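Local atomic coordinates of protein B (Streptococcus agalactiae, PDB entry 5H6I), a protein that acts as a secreted CAMP factor, a pore-forming toxin with membrane-permeabilizing activity, and also binds the Fc part of IgG. Residues Val120-Ile125 with Leu163-Leu168; Ile125-Gly130 with Ala157-Val162. All blocks are in the same frame, centred on the assembly; numbering follows the deposited sequence.

Contact 1 of 2, residues Val120-Ile125 with Leu163-Leu168; sequences VSQANI and LTYPDL
Tyr165 is the first residue of the loop 163-168 to meet the start of helix 121-139, and it does so with one side of its ring. Tyr165 CD2 lies 3.6 Å from Ala123 CB and 3.5 Å from Ala123 CA, while Tyr165 CE2 approaches the backbone carbon C of Gln122 at 3.8 Å, at the ring edge. With CG anti to its own carbonyl carbon (chi1 -78°), the ring is brought up to the first helical turn, and its OH reaches Asp126 OD2 in a hydrogen bond. Gln122 has CG anti to its backbone N, which brings CG to Tyr165 CE2; the bend at chi2 then turns NE2 to the other carboxylate oxygen, Asp126 OD1. Pro166 supplies the polar link: its carbonyl O accepts a hydrogen bond from Val120 N, at 3.2 Å with an N-H...O angle of 148°. The donor stands almost straight out from the carbonyl (C=O...N 164°). Both methyls of Val120 flank this oxygen, and CG2 also meets Pro166 CD at 4.1 Å. Asp167 brings its carbonyl O to 4.1 Å from Val120 CG1. Leu168 ends the contact by laying CD2 against Val120 CG1, also at 4.1 Å. Just before Val120, Lys119 NZ is hydrogen-bonded to the carbonyls of Leu163 and Tyr165. At the bundle's end, the segment leaving helix 145-163 toward helix 179-196 is thus tied to the start of helix 121-139: between the two segments by one backbone bond bordered by apolar side chains, beside them by Leu168 with Asn118, and one turn further along by the tyrosine hydroxyl.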
loop_
_atom_site.group_PDB
_atom_site.type_symbol
_atom_site.label_atom_id
_atom_site.label_comp_id
_atom_site.label_asym_id
_atom_site.label_seq_id
_atom_site.Cartn_x
_atom_site.Cartn_y
_atom_site.Cartn_z
ATOM N N VAL A 120 15.177 7.083 1.801
ATOM C CA VAL A 120 16.036 6.257 0.961
ATOM C C VAL A 120 15.423 4.866 0.880
ATOM O O VAL A 120 14.519 4.529 1.654
ATOM C CB VAL A 120 17.477 6.205 1.499
ATOM C CG1 VAL A 120 18.157 7.554 1.325
ATOM C CG2 VAL A 120 17.485 5.783 2.959
ATOM N N SER A 121 15.916 4.047 -0.053
ATOM C CA SER A 121 15.293 2.752 -0.311
ATOM C C SER A 121 15.321 1.844 0.912
ATOM O O SER A 121 14.437 0.996 1.072
ATOM C CB SER A 121 15.983 2.069 -1.491
ATOM O OG SER A 121 15.929 2.880 -2.652
ATOM N N GLN A 122 16.312 2.014 1.792
ATOM C CA GLN A 122 16.482 1.086 2.906
ATOM C C GLN A 122 15.330 1.157 3.900
ATOM O O GLN A 122 15.032 0.159 4.566
ATOM C CB GLN A 122 17.807 1.355 3.617
ATOM C CG GLN A 122 18.307 0.182 4.442
ATOM C CD GLN A 122 18.494 -1.070 3.608
ATOM O OE1 GLN A 122 19.035 -1.018 2.503
ATOM N NE2 GLN A 122 18.043 -2.203 4.132
ATOM N N ALA A 123 14.674 2.313 4.019
ATOM C CA ALA A 123 13.588 2.451 4.986
ATOM C C ALA A 123 12.426 1.527 4.642
ATOM O O ALA A 123 11.945 0.770 5.493
ATOM C CB ALA A 123 13.123 3.905 5.051
ATOM N N ASN A 124 11.960 1.576 3.393
ATOM C CA ASN A 124 10.870 0.698 2.982
ATOM C C ASN A 124 11.330 -0.749 2.862
ATOM O O ASN A 124 10.537 -1.669 3.094
ATOM C CB ASN A 124 10.279 1.181 1.658
ATOM C CG ASN A 124 9.260 2.287 1.848
ATOM O OD1 ASN A 124 8.352 2.173 2.670
ATOM N ND2 ASN A 124 9.406 3.365 1.087
ATOM N N ILE A 125 12.597 -0.970 2.506
ATOM C CA ILE A 125 13.118 -2.331 2.416
ATOM C C ILE A 125 13.143 -2.982 3.793
ATOM O O ILE A 125 12.680 -4.116 3.971
ATOM C CB ILE A 125 14.515 -2.327 1.769
ATOM C CG1 ILE A 125 14.405 -2.161 0.253
ATOM C CG2 ILE A 125 15.269 -3.605 2.109
ATOM C CD1 ILE A 125 15.741 -2.195 -0.458
ATOM N N LEU A 163 12.003 6.098 10.534
ATOM C CA LEU A 163 11.744 7.529 10.427
ATOM C C LEU A 163 13.031 8.336 10.512
ATOM O O LEU A 163 13.128 9.417 9.919
ATOM C CB LEU A 163 10.770 7.975 11.518
ATOM C CG LEU A 163 9.281 7.747 11.260
ATOM C CD1 LEU A 163 8.464 8.181 12.466
ATOM C CD2 LEU A 163 8.830 8.487 10.010
ATOM N N THR A 164 14.026 7.834 11.241
ATOM C CA THR A 164 15.309 8.509 11.377
ATOM C C THR A 164 16.248 8.240 10.208
ATOM O O THR A 164 17.392 8.709 10.234
ATOM C CB THR A 164 15.987 8.095 12.686
ATOM O OG1 THR A 164 16.456 6.744 12.580
ATOM C CG2 THR A 164 15.007 8.195 13.847
ATOM N N TYR A 165 15.803 7.500 9.194
ATOM C CA TYR A 165 16.622 7.256 8.021
ATOM C C TYR A 165 16.741 8.537 7.195
ATOM O O TYR A 165 15.877 9.415 7.267
ATOM C CB TYR A 165 16.023 6.132 7.177
ATOM C CG TYR A 165 16.271 4.733 7.712
ATOM C CD1 TYR A 165 16.506 4.510 9.062
ATOM C CD2 TYR A 165 16.268 3.637 6.860
ATOM C CE1 TYR A 165 16.728 3.235 9.549
ATOM C CE2 TYR A 165 16.488 2.357 7.338
ATOM C CZ TYR A 165 16.718 2.163 8.683
ATOM O OH TYR A 165 16.940 0.892 9.164
ATOM N N PRO A 166 17.808 8.673 6.408
ATOM C CA PRO A 166 17.989 9.906 5.634
ATOM C C PRO A 166 16.979 10.020 4.503
ATOM O O PRO A 166 16.542 9.025 3.920
ATOM C CB PRO A 166 19.418 9.780 5.083
ATOM C CG PRO A 166 20.044 8.637 5.824
ATOM C CD PRO A 166 18.925 7.737 6.218
ATOM N N ASP A 167 16.609 11.262 4.199
ATOM C CA ASP A 167 15.754 11.543 3.058
ATOM C C ASP A 167 16.568 11.520 1.767
ATOM O O ASP A 167 17.798 11.623 1.774
ATOM C CB ASP A 167 15.068 12.901 3.213
ATOM C CG ASP A 167 14.032 12.913 4.319
ATOM O OD1 ASP A 167 13.415 11.856 4.568
ATOM O OD2 ASP A 167 13.831 13.980 4.936
ATOM N N LEU A 168 15.862 11.379 0.651
ATOM C CA LEU A 168 16.505 11.414 -0.655
ATOM C C LEU A 168 16.863 12.846 -1.029
ATOM O O LEU A 168 16.065 13.769 -0.847
ATOM C CB LEU A 168 15.593 10.811 -1.723
ATOM C CG LEU A 168 15.434 9.290 -1.748
ATOM C CD1 LEU A 168 14.183 8.899 -2.519
ATOM C CD2 LEU A 168 16.665 8.633 -2.352
#

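Contact 2 of 2, residues Ile125-Gly130 with Ala157-Val162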
loop_
_atom_site.group_PDB
_atom_site.type_symbol
_atom_site.label_atom_id
_atom_site.label_comp_id
_atom_site.label_asym_id
_atom_site.label_seq_id
_atom_site.Cartn_x
_atom_site.Cartn_y
_atom_site.Cartn_z
ATOM N N ILE A 125 12.597 -0.970 2.506
ATOM C CA ILE A 125 13.118 -2.331 2.416
ATOM C C ILE A 125 13.143 -2.982 3.793
ATOM O O ILE A 125 12.680 -4.116 3.971
ATOM C CB ILE A 125 14.515 -2.327 1.769
ATOM C CG1 ILE A 125 14.405 -2.161 0.253
ATOM C CG2 ILE A 125 15.269 -3.605 2.109
ATOM C CD1 ILE A 125 15.741 -2.195 -0.458
ATOM N N ASP A 126 13.678 -2.274 4.790
ATOM C CA ASP A 126 13.760 -2.836 6.132
ATOM C C ASP A 126 12.376 -3.017 6.744
ATOM O O ASP A 126 12.122 -4.007 7.438
ATOM C CB ASP A 126 14.628 -1.947 7.023
ATOM C CG ASP A 126 16.093 -1.991 6.637
ATOM O OD1 ASP A 126 16.475 -2.877 5.843
ATOM O OD2 ASP A 126 16.864 -1.139 7.127
ATOM N N MET A 127 11.466 -2.075 6.490
ATOM C CA MET A 127 10.135 -2.158 7.080
ATOM C C MET A 127 9.282 -3.221 6.397
ATOM O O MET A 127 8.520 -3.930 7.064
ATOM C CB MET A 127 9.448 -0.795 7.018
ATOM C CG MET A 127 8.641 -0.468 8.258
ATOM S SD MET A 127 6.908 -0.903 8.065
ATOM C CE MET A 127 6.394 0.372 6.920
ATOM N N GLY A 128 9.388 -3.346 5.071
ATOM C CA GLY A 128 8.711 -4.434 4.388
ATOM C C GLY A 128 9.196 -5.796 4.844
ATOM O O GLY A 128 8.439 -6.770 4.821
ATOM N N PHE A 129 10.459 -5.882 5.264
ATOM C CA PHE A 129 10.977 -7.118 5.840
ATOM C C PHE A 129 10.322 -7.413 7.184
ATOM O O PHE A 129 10.076 -8.578 7.520
ATOM C CB PHE A 129 12.496 -7.019 5.990
ATOM C CG PHE A 129 13.170 -8.335 6.247
ATOM C CD1 PHE A 129 13.195 -9.320 5.274
ATOM C CD2 PHE A 129 13.790 -8.584 7.462
ATOM C CE1 PHE A 129 13.820 -10.529 5.509
ATOM C CE2 PHE A 129 14.417 -9.791 7.702
ATOM C CZ PHE A 129 14.432 -10.765 6.724
ATOM N N GLY A 130 10.031 -6.371 7.965
ATOM C CA GLY A 130 9.387 -6.579 9.252
ATOM C C GLY A 130 7.938 -7.006 9.122
ATOM O O GLY A 130 7.469 -7.874 9.864
ATOM N N ALA A 157 8.343 -0.807 16.643
ATOM C CA ALA A 157 9.673 -0.254 16.864
ATOM C C ALA A 157 10.401 -0.013 15.549
ATOM O O ALA A 157 11.174 0.945 15.436
ATOM C CB ALA A 157 10.490 -1.183 17.761
ATOM N N LEU A 158 10.168 -0.867 14.550
ATOM C CA LEU A 158 10.776 -0.663 13.240
ATOM C C LEU A 158 10.216 0.573 12.551
ATOM O O LEU A 158 10.931 1.231 11.787
ATOM C CB LEU A 158 10.562 -1.902 12.371
ATOM C CG LEU A 158 11.495 -2.113 11.180
ATOM C CD1 LEU A 158 12.946 -2.157 11.628
ATOM C CD2 LEU A 158 11.119 -3.390 10.452
ATOM N N GLU A 159 8.948 0.905 12.809
ATOM C CA GLU A 159 8.344 2.081 12.192
ATOM C C GLU A 159 9.040 3.359 12.645
ATOM O O GLU A 159 9.393 4.214 11.826
ATOM C CB GLU A 159 6.853 2.139 12.523
ATOM C CG GLU A 159 6.006 1.090 11.826
ATOM C CD GLU A 159 4.657 0.905 12.492
ATOM O OE1 GLU A 159 4.493 1.367 13.640
ATOM O OE2 GLU A 159 3.761 0.296 11.872
ATOM N N GLN A 160 9.244 3.506 13.957
ATOM C CA GLN A 160 9.893 4.708 14.468
ATOM C C GLN A 160 11.373 4.744 14.111
ATOM O O GLN A 160 11.963 5.827 14.030
ATOM C CB GLN A 160 9.710 4.799 15.984
ATOM C CG GLN A 160 8.262 4.943 16.428
ATOM C CD GLN A 160 7.756 6.369 16.324
ATOM O OE1 GLN A 160 8.416 7.308 16.771
ATOM N NE2 GLN A 160 6.579 6.538 15.733
ATOM N N LYS A 161 11.985 3.579 13.889
ATOM C CA LYS A 161 13.409 3.544 13.573
ATOM C C LYS A 161 13.674 4.014 12.147
ATOM O O LYS A 161 14.630 4.759 11.903
ATOM C CB LYS A 161 13.957 2.133 13.787
ATOM C CG LYS A 161 15.394 1.947 13.327
ATOM C CD LYS A 161 15.792 0.479 13.347
ATOM C CE LYS A 161 17.159 0.269 12.716
ATOM N NZ LYS A 161 17.452 -1.175 12.496
ATOM N N VAL A 162 12.839 3.596 11.191
ATOM C CA VAL A 162 13.046 4.000 9.806
ATOM C C VAL A 162 12.699 5.466 9.585
ATOM O O VAL A 162 13.060 6.033 8.548
ATOM C CB VAL A 162 12.239 3.105 8.844
ATOM C CG1 VAL A 162 12.640 1.648 9.011
ATOM C CG2 VAL A 162 10.745 3.289 9.066
#
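Leu158 projects from helix 145-163 onto helix 121-139, two neighbouring members of an antiparallel helical bundle: the local axes run at 178° to each other and approach to 9.8 Å. Apolar packing carries the contact, and no hydrogen bond crosses it. In Leu158, chi1 of -159° carries CG toward the facing helix, and chi2 of 57° sets CD2 on its backbone, 3.7 Å from Met127 CA and 3.8 Å from Gly130 CA. Because Gly130 carries no side chain, the methyl can lie directly against its alpha carbon. Met127 comes alongside from the other helix; its CG lies 4.4 Å from both Leu158 CG and Val162 CG2, and its SD is equally far from Glu159 CG, the aliphatic part of that side chain. Met127 and Glu159 both continue onto Ala108 of helix 93-115, which covers this flank. Charge plays a looser part: Asp126 OD2 and Lys161 NZ are 5.4 Å apart, too far for a salt bridge, and the carboxylate's partners, Gln122 and Tyr165, lie on the side of contact 1. The nearest approach joins apolar to polar atoms, Leu158 CD2 lying 3.2 Å from Asp126 O, the carbonyl that accepts the helical hydrogen bond from Gly130 N.

Contacts 1 and 2 both rest on helix 121-139 and share Ile125, their centres about 9 Å apart; along the chain, contact 2 is nested within the loop closed by contact 1. Contact 1 is a surface contact between the helix start and an irregular segment, and it includes a backbone hydrogen bond. Contact 2, partly buried, pairs two regular helices through apolar side chains, their backbone groups being engaged within each helix. The two meet through the 2.9 Å hydrogen bond of Tyr165 OH with Asp126 OD2, and where Val162 CG1 packs on Ala123 O at 3.7 Å. Of the two, the one at the bundle's end has the polar link and the one further along is apolar.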